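Local coordinates for endonuclease V (Bacillus subtilis, PDB 3GA2), which probably acts as a magnesium-dependent DNA repair nuclease, nicking double-stranded DNA at the second phosphodiester bond 3' to a deoxyinosine and leaving the lesion in place, at residues V6-F9 / D10-K13; I63-A67 / D68-V72; I99-A102 / A103-E107; D223-T226 / H227-T231. The protein carries 1 engineered substitution. All blocks are in the same frame, centred on the assembly; numbering follows the deposited sequence.

Contact 1: residues V6-F9 / D10-K13; sequences VHKF and DMKK
Lys8 and Met11, the latter present as selenomethionine, meet in the irregular N-terminal segment that leads into helix 14-25. No hydrogen bond joins 6-9 to 10-13; side-chain packing links them. Met11 folds back onto Lys8: bends at chi2 (71°) and chi3 (-114°) turn its chain along the backbone, so that CE reaches Lys8 O at 3.1 Å and SE comes to within 3.3 Å of the same Lys8 O. The selenium also passes near the imidazole of His7. It stands 5.4 Å from the ring centroid and approaches obliquely, its closest ring atom being His7 CD2 at 4.5 Å from Met11 SE.

On Lys8, CG sits between the backbone N and the carbonyl carbon, and the chain crosses the Asp10 side chain at about a right angle. Asp10 OD2 consequently rests against the methylenes, 3.1 Å from Lys8 CG and 3.3 Å from Lys8 CD. The ammonium is carried past it, leaving Lys8 NZ 5.0 Å from Asp10 OD2; the attraction between the two charges is therefore probably loose.

His7 meets Phe135 of helix 128-136 edge-to-face, while Phe9 packs on Leu96 and Pro97 at the start of helix 96-105. Met11 lies on Asp16 and Phe17 of helix 14-25, for which Lys13 is the N-cap residue.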
loop_
_atom_site.group_PDB
_atom_site.type_symbol
_atom_site.label_atom_id
_atom_site.label_comp_id
_atom_site.label_asym_id
_atom_site.label_seq_id
_atom_site.Cartn_x
_atom_site.Cartn_y
_atom_site.Cartn_z
ATOM N N VAL A 6 -8.637 -14.041 -6.806
ATOM C CA VAL A 6 -9.585 -13.089 -7.373
ATOM C C VAL A 6 -9.647 -13.157 -8.894
ATOM O O VAL A 6 -10.709 -13.397 -9.466
ATOM C CB VAL A 6 -9.229 -11.645 -6.966
ATOM C CG1 VAL A 6 -10.291 -10.689 -7.474
ATOM C CG2 VAL A 6 -9.100 -11.550 -5.453
ATOM N N HIS A 7 -8.510 -12.936 -9.547
ATOM C CA HIS A 7 -8.458 -12.974 -10.999
ATOM C C HIS A 7 -7.061 -13.268 -11.523
ATOM O O HIS A 7 -6.077 -13.232 -10.783
ATOM C CB HIS A 7 -8.937 -11.644 -11.593
ATOM C CG HIS A 7 -8.079 -10.471 -11.230
ATOM N ND1 HIS A 7 -8.356 -9.647 -10.157
ATOM C CD2 HIS A 7 -6.963 -9.970 -11.808
ATOM C CE1 HIS A 7 -7.451 -8.690 -10.095
ATOM N NE2 HIS A 7 -6.592 -8.861 -11.085
ATOM N N LYS A 8 -6.984 -13.542 -12.819
ATOM C CA LYS A 8 -5.716 -13.840 -13.465
ATOM C C LYS A 8 -5.109 -12.549 -13.998
ATOM O O LYS A 8 -5.767 -11.512 -14.025
ATOM C CB LYS A 8 -5.944 -14.827 -14.610
ATOM C CG LYS A 8 -6.878 -14.292 -15.684
ATOM C CD LYS A 8 -7.765 -15.381 -16.256
ATOM C CE LYS A 8 -8.823 -14.787 -17.177
ATOM N NZ LYS A 8 -9.869 -15.781 -17.547
ATOM N N PHE A 9 -3.855 -12.618 -14.422
ATOM C CA PHE A 9 -3.170 -11.448 -14.953
ATOM C C PHE A 9 -2.885 -11.609 -16.442
ATOM O O PHE A 9 -1.735 -11.543 -16.869
ATOM C CB PHE A 9 -1.870 -11.230 -14.179
ATOM C CG PHE A 9 -2.086 -10.931 -12.723
ATOM C CD1 PHE A 9 -2.356 -9.634 -12.298
ATOM C CD2 PHE A 9 -2.084 -11.954 -11.784
ATOM C CE1 PHE A 9 -2.623 -9.363 -10.959
ATOM C CE2 PHE A 9 -2.350 -11.695 -10.446
ATOM C CZ PHE A 9 -2.621 -10.396 -10.034
ATOM N N ASP A 10 -3.939 -11.817 -17.231
ATOM C CA ASP A 10 -3.792 -11.989 -18.676
ATOM C C ASP A 10 -4.314 -10.792 -19.469
ATOM O O ASP A 10 -4.464 -10.874 -20.689
ATOM C CB ASP A 10 -4.530 -13.245 -19.146
ATOM C CG ASP A 10 -4.053 -14.498 -18.451
ATOM O OD1 ASP A 10 -2.836 -14.788 -18.487
ATOM O OD2 ASP A 10 -4.900 -15.208 -17.872
HETATM N N MSE A 11 -4.595 -9.689 -18.782
HETATM C CA MSE A 11 -5.105 -8.487 -19.435
HETATM C C MSE A 11 -4.188 -8.022 -20.566
HETATM O O MSE A 11 -2.965 -8.035 -20.423
HETATM C CB MSE A 11 -5.257 -7.346 -18.422
HETATM C CG MSE A 11 -6.312 -7.557 -17.334
HETATM SE SE MSE A 11 -5.867 -8.897 -16.006
HETATM C CE MSE A 11 -7.237 -10.189 -16.431
ATOM N N LYS A 12 -4.782 -7.605 -21.684
ATOM C CA LYS A 12 -4.007 -7.127 -22.828
ATOM C C LYS A 12 -4.188 -5.621 -23.018
ATOM O O LYS A 12 -3.353 -4.829 -22.586
ATOM C CB LYS A 12 -4.424 -7.853 -24.112
ATOM C CG LYS A 12 -5.161 -9.163 -23.903
ATOM C CD LYS A 12 -6.658 -8.969 -24.093
ATOM C CE LYS A 12 -7.434 -10.235 -23.792
ATOM N NZ LYS A 12 -8.892 -10.039 -24.014
ATOM N N LYS A 13 -5.279 -5.232 -23.667
ATOM C CA LYS A 13 -5.561 -3.820 -23.913
ATOM C C LYS A 13 -6.069 -3.133 -22.647
ATOM O O LYS A 13 -6.431 -3.797 -21.678
ATOM C CB LYS A 13 -6.593 -3.683 -25.034
ATOM C CG LYS A 13 -7.840 -4.531 -24.840
ATOM C CD LYS A 13 -8.789 -4.386 -26.017
ATOM C CE LYS A 13 -9.990 -5.308 -25.874
ATOM N NZ LYS A 13 -9.592 -6.745 -25.865
#

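Contact 2: residues I63-A67 / D68-V72; sequences IVIDA and DTKEV
Asp66 and Glu71 form the backbone link that closes this turn: Asp66 N donates to Glu71 O at 2.8 Å, in the carbonyl plane. A second backbone bond runs from Lys70 N to Asp66 O, also 2.8 Å, with the donor tilted from the carbonyl plane. Beyond these, Ile65 and Val72 face one another as an antiparallel non-hydrogen-bonded pair.

Side-chain hydrogen bonds brace the loop from within. With CG of Asp66 anti to the backbone N (chi1 174°), the carboxylate swings over the turn, and OD1 accepts from Thr69 N at 2.8 Å, a nearly straight bond (163°) arriving on the anti side, and only weakly from Asp68 N. Replacement by an alanine removes OD1, so the amide of Thr69, and the weakly bound one of Asp68, would probably be left without this acceptor and the turn less firmly held. Thr69 OG1 in turn accepts from Glu71 N at 3.2 Å, an ST turn. Lys70 bends at chi2 and carries NZ back to Asp68 O (3.1 Å), with a weak bond to Ala67 O.

Apolar contact continues along the strands, where Val72 CG1 touches Ile63 CG2 at 4.1 Å and Val72 CG2 meets Ile65 CG2 at 4.2 Å. Three residues in right-handed helical conformation, Ala67 to Thr69, followed by left-handed Lys70, make this the four-residue loop of a beta-hairpin joining strands 55-66 and 72-81.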
loop_
_atom_site.group_PDB
_atom_site.type_symbol
_atom_site.label_atom_id
_atom_site.label_comp_id
_atom_site.label_asym_id
_atom_site.label_seq_id
_atom_site.Cartn_x
_atom_site.Cartn_y
_atom_site.Cartn_z
ATOM N N ILE A 63 7.042 -6.890 5.702
ATOM C CA ILE A 63 7.596 -6.903 7.046
ATOM C C ILE A 63 6.420 -6.999 8.000
ATOM O O ILE A 63 5.534 -6.151 7.965
ATOM C CB ILE A 63 8.353 -5.602 7.359
ATOM C CG1 ILE A 63 9.367 -5.310 6.256
ATOM C CG2 ILE A 63 9.039 -5.721 8.711
ATOM C CD1 ILE A 63 10.441 -6.371 6.108
ATOM N N VAL A 64 6.407 -8.033 8.832
ATOM C CA VAL A 64 5.332 -8.227 9.794
ATOM C C VAL A 64 5.833 -7.853 11.180
ATOM O O VAL A 64 6.890 -8.313 11.601
ATOM C CB VAL A 64 4.868 -9.702 9.830
ATOM C CG1 VAL A 64 3.637 -9.839 10.708
ATOM C CG2 VAL A 64 4.565 -10.192 8.415
ATOM N N ILE A 65 5.099 -6.996 11.883
ATOM C CA ILE A 65 5.509 -6.635 13.230
ATOM C C ILE A 65 4.422 -7.010 14.227
ATOM O O ILE A 65 3.273 -7.237 13.849
ATOM C CB ILE A 65 5.811 -5.119 13.375
ATOM C CG1 ILE A 65 4.542 -4.299 13.139
ATOM C CG2 ILE A 65 6.908 -4.708 12.386
ATOM C CD1 ILE A 65 4.625 -2.894 13.685
ATOM N N ASP A 66 4.802 -7.097 15.498
ATOM C CA ASP A 66 3.863 -7.406 16.570
ATOM C C ASP A 66 3.167 -6.077 16.821
ATOM O O ASP A 66 3.828 -5.051 16.977
ATOM C CB ASP A 66 4.630 -7.862 17.816
ATOM C CG ASP A 66 3.730 -8.057 19.021
ATOM O OD1 ASP A 66 3.309 -7.048 19.627
ATOM O OD2 ASP A 66 3.438 -9.219 19.354
ATOM N N ALA A 67 1.840 -6.078 16.841
ATOM C CA ALA A 67 1.097 -4.832 17.034
ATOM C C ALA A 67 1.438 -4.062 18.307
ATOM O O ALA A 67 1.578 -2.846 18.265
ATOM C CB ALA A 67 -0.406 -5.109 16.991
ATOM N N ASP A 68 1.564 -4.768 19.430
ATOM C CA ASP A 68 1.865 -4.121 20.702
ATOM C C ASP A 68 3.323 -3.670 20.859
ATOM O O ASP A 68 3.586 -2.493 21.109
ATOM C CB ASP A 68 1.500 -5.034 21.878
ATOM C CG ASP A 68 0.007 -5.329 21.968
ATOM O OD1 ASP A 68 -0.805 -4.615 21.342
ATOM O OD2 ASP A 68 -0.358 -6.279 22.691
ATOM N N THR A 69 4.270 -4.596 20.713
ATOM C CA THR A 69 5.688 -4.263 20.873
ATOM C C THR A 69 6.331 -3.603 19.660
ATOM O O THR A 69 7.402 -3.014 19.776
ATOM C CB THR A 69 6.538 -5.520 21.207
ATOM O OG1 THR A 69 6.662 -6.341 20.037
ATOM C CG2 THR A 69 5.895 -6.328 22.325
ATOM N N LYS A 70 5.678 -3.703 18.504
ATOM C CA LYS A 70 6.205 -3.140 17.256
ATOM C C LYS A 70 7.478 -3.848 16.787
ATOM O O LYS A 70 8.197 -3.346 15.923
ATOM C CB LYS A 70 6.487 -1.633 17.398
ATOM C CG LYS A 70 5.258 -0.737 17.312
ATOM C CD LYS A 70 4.362 -0.879 18.530
ATOM C CE LYS A 70 3.124 -0.008 18.399
ATOM N NZ LYS A 70 2.248 -0.118 19.590
ATOM N N GLU A 71 7.762 -5.012 17.357
ATOM C CA GLU A 71 8.951 -5.762 16.968
ATOM C C GLU A 71 8.693 -6.594 15.716
ATOM O O GLU A 71 7.573 -7.047 15.474
ATOM C CB GLU A 71 9.410 -6.660 18.122
ATOM C CG GLU A 71 9.985 -5.869 19.296
ATOM C CD GLU A 71 10.188 -6.706 20.547
ATOM O OE1 GLU A 71 10.594 -7.878 20.423
ATOM O OE2 GLU A 71 9.956 -6.179 21.656
ATOM N N VAL A 72 9.739 -6.786 14.921
ATOM C CA VAL A 72 9.635 -7.555 13.689
ATOM C C VAL A 72 9.558 -9.041 14.017
ATOM O O VAL A 72 10.410 -9.574 14.727
ATOM C CB VAL A 72 10.854 -7.293 12.784
ATOM C CG1 VAL A 72 10.759 -8.122 11.521
ATOM C CG2 VAL A 72 10.935 -5.816 12.454
#

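Contact 3: residues I99-A102 / A103-E107; sequences IIEA and AKKLE
Ile99 opens this C-terminal region of helix 96-105 with a regular helical bond, its O accepting from Ala103 N at 3.0 Å. Ile100 follows suit, taking Lys104 N at 2.9 Å, and adds a side-chain contact: its CG2 branch, anti to the backbone N (chi1 -53° for CG1), lies 3.7 Å from Lys104 CD. The aliphatic part of the lysine thus runs obliquely across the isoleucine before its chain bends at chi3.

That bend takes the ammonium toward Glu101, whose own chain is bent at chi2. The ion pair is long, 3.7 Å between Glu101 OE2 and Lys104 NZ, and one water spans it, donating to OE2 and accepting from NZ. Lys105 runs past Glu101 on its way to another partner, the carbonyl of His77. At Ala102 the bonding pattern shortens: its O accepts from Lys105 N at 2.8 Å, with the donor well above the carbonyl plane, while the bond from Lys105 N to Glu101 O is weak.

A buried alanine and isoleucine side thus faces the protein, whereas charge lies on the outer side, where the water supplements the long ion pair and direct attraction is probably modest.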
loop_
_atom_site.group_PDB
_atom_site.type_symbol
_atom_site.label_atom_id
_atom_site.label_comp_id
_atom_site.label_asym_id
_atom_site.label_seq_id
_atom_site.Cartn_x
_atom_site.Cartn_y
_atom_site.Cartn_z
ATOM N N ILE A 99 3.450 -9.218 -5.159
ATOM C CA ILE A 99 2.850 -9.022 -3.842
ATOM C C ILE A 99 2.214 -10.315 -3.346
ATOM O O ILE A 99 2.405 -10.718 -2.195
ATOM C CB ILE A 99 1.777 -7.917 -3.875
ATOM C CG1 ILE A 99 2.419 -6.603 -4.334
ATOM C CG2 ILE A 99 1.145 -7.757 -2.485
ATOM C CD1 ILE A 99 1.437 -5.446 -4.509
ATOM N N ILE A 100 1.470 -10.967 -4.228
ATOM C CA ILE A 100 0.804 -12.213 -3.891
ATOM C C ILE A 100 1.830 -13.292 -3.573
ATOM O O ILE A 100 1.672 -14.040 -2.613
ATOM C CB ILE A 100 -0.080 -12.692 -5.053
ATOM C CG1 ILE A 100 -1.033 -11.574 -5.468
ATOM C CG2 ILE A 100 -0.854 -13.935 -4.638
ATOM C CD1 ILE A 100 -1.850 -11.020 -4.326
ATOM N N GLU A 101 2.877 -13.366 -4.388
ATOM C CA GLU A 101 3.932 -14.353 -4.185
ATOM C C GLU A 101 4.546 -14.234 -2.799
ATOM O O GLU A 101 4.742 -15.236 -2.108
ATOM C CB GLU A 101 5.033 -14.180 -5.231
ATOM C CG GLU A 101 5.015 -15.236 -6.317
ATOM C CD GLU A 101 5.006 -16.637 -5.742
ATOM O OE1 GLU A 101 5.882 -16.944 -4.901
ATOM O OE2 GLU A 101 4.123 -17.432 -6.130
ATOM N N ALA A 102 4.856 -13.001 -2.408
ATOM C CA ALA A 102 5.454 -12.728 -1.109
ATOM C C ALA A 102 4.483 -13.098 0.005
ATOM O O ALA A 102 4.850 -13.787 0.954
ATOM C CB ALA A 102 5.837 -11.246 -1.011
ATOM N N ALA A 103 3.237 -12.652 -0.127
ATOM C CA ALA A 103 2.215 -12.940 0.873
ATOM C C ALA A 103 2.054 -14.447 1.085
ATOM O O ALA A 103 1.798 -14.902 2.204
ATOM C CB ALA A 103 0.884 -12.323 0.452
ATOM N N LYS A 104 2.205 -15.214 0.009
ATOM C CA LYS A 104 2.080 -16.669 0.078
ATOM C C LYS A 104 3.205 -17.307 0.888
ATOM O O LYS A 104 3.079 -18.435 1.373
ATOM C CB LYS A 104 2.029 -17.251 -1.342
ATOM C CG LYS A 104 0.789 -16.785 -2.097
ATOM C CD LYS A 104 0.884 -16.981 -3.597
ATOM C CE LYS A 104 0.594 -18.402 -4.012
ATOM N NZ LYS A 104 0.629 -18.502 -5.498
ATOM N N LYS A 105 4.298 -16.577 1.060
ATOM C CA LYS A 105 5.424 -17.093 1.822
ATOM C C LYS A 105 5.260 -16.853 3.321
ATOM O O LYS A 105 5.963 -17.455 4.128
ATOM C CB LYS A 105 6.720 -16.448 1.330
ATOM C CG LYS A 105 7.046 -16.734 -0.132
ATOM C CD LYS A 105 8.330 -16.037 -0.539
ATOM C CE LYS A 105 8.761 -16.419 -1.943
ATOM N NZ LYS A 105 10.126 -15.893 -2.236
ATOM N N LEU A 106 4.324 -15.982 3.689
ATOM C CA LEU A 106 4.076 -15.657 5.092
ATOM C C LEU A 106 3.614 -16.821 5.971
ATOM O O LEU A 106 2.660 -17.527 5.636
ATOM C CB LEU A 106 3.032 -14.541 5.193
ATOM C CG LEU A 106 3.417 -13.156 4.667
ATOM C CD1 LEU A 106 2.216 -12.223 4.753
ATOM C CD2 LEU A 106 4.580 -12.603 5.484
ATOM N N GLU A 107 4.286 -17.010 7.102
ATOM C CA GLU A 107 3.897 -18.060 8.033
ATOM C C GLU A 107 2.867 -17.445 8.977
ATOM O O GLU A 107 1.992 -18.137 9.500
ATOM C CB GLU A 107 5.097 -18.582 8.835
ATOM C CG GLU A 107 6.120 -19.363 8.014
ATOM C CD GLU A 107 7.121 -20.109 8.882
ATOM O OE1 GLU A 107 7.642 -19.516 9.844
ATOM O OE2 GLU A 107 7.395 -21.292 8.601
HETATM O O HOH W 1 2.035 -16.205 -6.827
#

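Contact 4: residues D223-T226 / H227-T231; sequences DLET and HVLRT
Asp223 and His227 are brought together by complementary first torsions. The carboxylate carbon of Asp223 stands anti to its own N (chi1 -172°) and the imidazole of His227 lies anti to its carbonyl carbon (chi1 -69°), which sets the ring one turn on, beside the acid. Asp223 OD1 is 3.1 Å from His227 CE1 and equally far from His227 NE2, with carboxylate and ring planes 69° apart; the angle rules out a hydrogen bond to NE2, so the two groups meet by contact. One face of the ring also covers Asp223 O, which lies 3.3 Å from its plane, offset toward the rim.

That carbonyl is gripped twice. His227 N donates to Asp223 O at 3.1 Å and Thr226 OG1 at 2.6 Å, both from the same face of the carbonyl plane. A turn later the pattern recurs: Thr231 N (3.0 Å) and Thr231 OG1 (2.8 Å) both reach His227 O, here from opposite faces. With an alanine in place of the imidazole, Asp223 would probably lose the ring that flanks its carboxylate and covers its carbonyl, opening a gap beside OD1 and the carbonyl.

Asp223 OD2 makes a salt bridge to Lys145, while its OD1 lies close to Asp46 OD1, a like-charged neighbour. Asp46 and Asp116 are predicted magnesium ligands, so this turn of helix 217-235 stands beside the probable metal site, where a helix packs on the central sheet as in the RNase H-like fold.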
loop_
_atom_site.group_PDB
_atom_site.type_symbol
_atom_site.label_atom_id
_atom_site.label_comp_id
_atom_site.label_asym_id
_atom_site.label_seq_id
_atom_site.Cartn_x
_atom_site.Cartn_y
_atom_site.Cartn_z
ATOM N N ASP A 223 10.284 -0.568 3.155
ATOM C CA ASP A 223 10.961 0.291 2.193
ATOM C C ASP A 223 12.478 0.094 2.284
ATOM O O ASP A 223 13.145 -0.118 1.276
ATOM C CB ASP A 223 10.585 1.753 2.460
ATOM C CG ASP A 223 11.100 2.699 1.392
ATOM O OD1 ASP A 223 11.174 2.295 0.214
ATOM O OD2 ASP A 223 11.412 3.859 1.734
ATOM N N LEU A 224 13.016 0.156 3.497
ATOM C CA LEU A 224 14.444 -0.023 3.697
ATOM C C LEU A 224 14.895 -1.416 3.263
ATOM O O LEU A 224 16.007 -1.589 2.771
ATOM C CB LEU A 224 14.809 0.189 5.167
ATOM C CG LEU A 224 14.654 1.597 5.749
ATOM C CD1 LEU A 224 14.874 1.554 7.251
ATOM C CD2 LEU A 224 15.651 2.543 5.094
ATOM N N GLU A 225 14.030 -2.408 3.441
ATOM C CA GLU A 225 14.373 -3.775 3.073
ATOM C C GLU A 225 14.402 -3.965 1.554
ATOM O O GLU A 225 15.281 -4.649 1.023
ATOM C CB GLU A 225 13.385 -4.752 3.712
ATOM C CG GLU A 225 13.754 -6.207 3.530
ATOM C CD GLU A 225 14.902 -6.642 4.413
ATOM O OE1 GLU A 225 15.613 -7.592 4.023
ATOM O OE2 GLU A 225 15.093 -6.055 5.501
ATOM N N THR A 226 13.445 -3.359 0.857
ATOM C CA THR A 226 13.382 -3.461 -0.599
ATOM C C THR A 226 14.607 -2.795 -1.221
ATOM O O THR A 226 15.108 -3.234 -2.257
ATOM C CB THR A 226 12.121 -2.776 -1.164
ATOM O OG1 THR A 226 12.118 -1.393 -0.792
ATOM C CG2 THR A 226 10.866 -3.439 -0.631
ATOM N N HIS A 227 15.095 -1.738 -0.581
ATOM C CA HIS A 227 16.259 -1.022 -1.092
ATOM C C HIS A 227 17.546 -1.809 -0.910
ATOM O O HIS A 227 18.382 -1.852 -1.814
ATOM C CB HIS A 227 16.376 0.341 -0.413
ATOM C CG HIS A 227 15.297 1.299 -0.810
ATOM N ND1 HIS A 227 15.058 2.477 -0.135
ATOM C CD2 HIS A 227 14.391 1.253 -1.816
ATOM C CE1 HIS A 227 14.053 3.114 -0.708
ATOM N NE2 HIS A 227 13.629 2.394 -1.730
ATOM N N VAL A 228 17.702 -2.434 0.254
ATOM C CA VAL A 228 18.897 -3.218 0.533
ATOM C C VAL A 228 18.936 -4.470 -0.343
ATOM O O VAL A 228 20.000 -4.866 -0.812
ATOM C CB VAL A 228 18.976 -3.617 2.030
ATOM C CG1 VAL A 228 17.806 -4.500 2.406
ATOM C CG2 VAL A 228 20.290 -4.330 2.308
ATOM N N LEU A 229 17.780 -5.092 -0.568
ATOM C CA LEU A 229 17.730 -6.282 -1.410
ATOM C C LEU A 229 18.007 -5.911 -2.860
ATOM O O LEU A 229 18.698 -6.641 -3.570
ATOM C CB LEU A 229 16.370 -6.970 -1.318
ATOM C CG LEU A 229 16.143 -7.923 -0.143
ATOM C CD1 LEU A 229 14.683 -8.312 -0.103
ATOM C CD2 LEU A 229 17.028 -9.159 -0.286
ATOM N N ARG A 230 17.460 -4.782 -3.302
ATOM C CA ARG A 230 17.684 -4.335 -4.670
ATOM C C ARG A 230 19.172 -4.085 -4.888
ATOM O O ARG A 230 19.740 -4.512 -5.894
ATOM C CB ARG A 230 16.902 -3.051 -4.967
ATOM C CG ARG A 230 17.219 -2.452 -6.332
ATOM C CD ARG A 230 16.366 -1.231 -6.638
ATOM N NE ARG A 230 16.544 -0.157 -5.664
ATOM C CZ ARG A 230 15.871 0.989 -5.692
ATOM N NH1 ARG A 230 14.979 1.208 -6.648
ATOM N NH2 ARG A 230 16.083 1.911 -4.761
ATOM N N THR A 231 19.797 -3.396 -3.937
ATOM C CA THR A 231 21.221 -3.086 -4.024
ATOM C C THR A 231 22.024 -4.377 -4.060
ATOM O O THR A 231 23.047 -4.462 -4.735
ATOM C CB THR A 231 21.699 -2.246 -2.811
ATOM O OG1 THR A 231 20.891 -1.068 -2.688
ATOM C CG2 THR A 231 23.156 -1.829 -2.992
#

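In the fold
All four contacts are local and follow one another along the chain; none nests within or crosses another. Contact 1 shapes the N-terminal run before helix 14-25, and its centre is about 34 Å from that of contact 2, on the opposite side of the chain's centre. Contact 2 closes the hairpin between strands 55-66 and 72-81 at one edge of the sheet. Contact 3 lies toward the end of helix 96-105 and packs on that hairpin through Leu106 CD2, 3.8 Å from Val64 CG2. Contact 4, in C-terminal helix 217-235, meets contact 2 through Glu225 CB, 4.1 Å from Ile63 CD1. Strand 55-66 thus lies between helix 217-235 and the loop that follows helix 96-105.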